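Local coordinates for magnesium and cobalt efflux protein CorC (PDB 2PLI), which probably plays a role in the transport of magnesium and cobalt ions, this chain being its transporter-associated domain, at residues A25-I28 with E29-N32. Sequence-based numbering, arbitrary orientation.
Sequences ATEI and EDIN. With ZN (zinc ion), chain U.
I31 N bonds to E27 O at 3.1 Å, so that E27, at the N-cap of helix 28-35, starts the first turn with its own carbonyl. D30 N reaches the same oxygen through a weak, bent bond. N32 N follows with a bond to I28 O at 3.0 Å. The tight side is apolar. In T26, chi1 of -57° sets OG1 beside the backbone N and methyl CG2 anti to it. CG2 meets I31 CD1 at 3.8 Å, the two side chains crossing at about a right angle. I12 of strand 12-14 and I47 of helix 47-55 touch both, whereas T26 OG1 turns back to H23 O. One turn on, the N32 amide runs alongside I28 and is held by T37 and the carbonyl of Y39.

The polar side is looser, holds ordered waters and faces a second subunit. There E27 and D30 lie side by side, their carboxylate planes 62° apart, and D30 OD2 comes to 3.6 Å from E27 CB. One water accepts from E27 N and bonds to D30 OD2; another bonds to E27 OE1 at 2.7 Å and, weakly, to E29 OE1. The extended E27 chain carries OE2 to a zinc ion at 2.0 Å, a site completed by D10 and H13 of the second subunit and D10 of the third. R21 of the second subunit forms salt bridges to E27 OE1 and D30 OD2. E29, bent at chi2 (91°), turns OE1 back to 3.7 Å from E27 CB and belongs to a different zinc site with D45. E27 at the N-cap and E29 and D30 in the first turn would be expected to repel, with E27 OE1 4.2 Å from D30 OD2; zinc and arginine probably offset that charge, coupling this helix start to subunit assembly.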
loop_
_atom_site.group_PDB
_atom_site.type_symbol
_atom_site.label_atom_id
_atom_site.label_comp_id
_atom_site.label_asym_id
_atom_site.label_seq_id
_atom_site.Cartn_x
_atom_site.Cartn_y
_atom_site.Cartn_z
ATOM N N ALA A 25 12.034 1.085 5.191
ATOM C CA ALA A 25 11.778 -0.314 4.888
ATOM C C ALA A 25 10.787 -0.528 3.728
ATOM O O ALA A 25 10.606 -1.677 3.268
ATOM C CB ALA A 25 11.321 -0.995 6.146
ATOM N N THR A 26 10.269 0.573 3.166
ATOM C CA THR A 26 9.336 0.515 2.022
ATOM C C THR A 26 10.042 -0.170 0.828
ATOM O O THR A 26 11.173 0.154 0.490
ATOM C CB THR A 26 8.858 1.888 1.604
ATOM O OG1 THR A 26 8.245 2.554 2.709
ATOM C CG2 THR A 26 7.867 1.755 0.444
ATOM N N GLU A 27 9.376 -1.150 0.242
ATOM C CA GLU A 27 9.964 -1.910 -0.843
ATOM C C GLU A 27 10.060 -1.057 -2.085
ATOM O O GLU A 27 9.149 -0.264 -2.422
ATOM C CB GLU A 27 9.145 -3.193 -1.056
ATOM C CG GLU A 27 9.292 -4.120 0.143
ATOM C CD GLU A 27 8.232 -5.203 0.252
ATOM O OE1 GLU A 27 8.006 -5.962 -0.702
ATOM O OE2 GLU A 27 7.560 -5.380 1.321
ATOM N N ILE A 28 11.213 -1.285 -2.752
ATOM C CA ILE A 28 11.466 -0.471 -3.949
ATOM C C ILE A 28 10.323 -0.549 -4.952
ATOM O O ILE A 28 9.962 0.458 -5.541
ATOM C CB ILE A 28 12.832 -0.866 -4.589
ATOM C CG1 ILE A 28 13.985 -0.485 -3.665
ATOM C CG2 ILE A 28 12.982 -0.179 -5.950
ATOM C CD1 ILE A 28 15.377 -0.964 -4.205
ATOM N N GLU A 29 9.693 -1.726 -5.107
ATOM C CA GLU A 29 8.579 -1.836 -6.047
ATOM C C GLU A 29 7.385 -0.985 -5.661
ATOM O O GLU A 29 6.692 -0.465 -6.512
ATOM C CB GLU A 29 8.124 -3.275 -6.204
ATOM C CG GLU A 29 9.209 -4.197 -6.680
ATOM C CD GLU A 29 9.997 -4.858 -5.596
ATOM O OE1 GLU A 29 10.068 -4.391 -4.450
ATOM O OE2 GLU A 29 10.567 -5.919 -5.904
ATOM N N ASP A 30 7.164 -0.838 -4.367
ATOM C CA ASP A 30 6.084 0.007 -3.889
ATOM C C ASP A 30 6.375 1.497 -4.039
ATOM O O ASP A 30 5.465 2.319 -4.337
ATOM C CB ASP A 30 5.688 -0.402 -2.488
ATOM C CG ASP A 30 5.166 -1.852 -2.453
ATOM O OD1 ASP A 30 4.361 -2.252 -3.333
ATOM O OD2 ASP A 30 5.650 -2.629 -1.602
ATOM N N ILE A 31 7.644 1.948 -3.977
ATOM C CA ILE A 31 8.111 3.275 -4.344
ATOM C C ILE A 31 7.818 3.517 -5.822
ATOM O O ILE A 31 7.292 4.539 -6.206
ATOM C CB ILE A 31 9.624 3.406 -4.074
ATOM C CG1 ILE A 31 9.899 3.313 -2.548
ATOM C CG2 ILE A 31 10.172 4.699 -4.669
ATOM C CD1 ILE A 31 9.433 4.514 -1.681
ATOM N N ASN A 32 8.099 2.512 -6.639
ATOM C CA ASN A 32 7.943 2.692 -8.075
ATOM C C ASN A 32 6.493 2.892 -8.468
ATOM O O ASN A 32 6.178 3.727 -9.310
ATOM C CB ASN A 32 8.559 1.512 -8.834
ATOM C CG ASN A 32 10.088 1.563 -8.856
ATOM O OD1 ASN A 32 10.716 2.607 -8.654
ATOM N ND2 ASN A 32 10.685 0.428 -9.165
HETATM ZN ZN ZN U . 6.082 -6.680 1.440
HETATM O O HOH W 1 6.549 -1.823 0.886
HETATM O O HOH W 2 9.173 -7.233 -2.770
#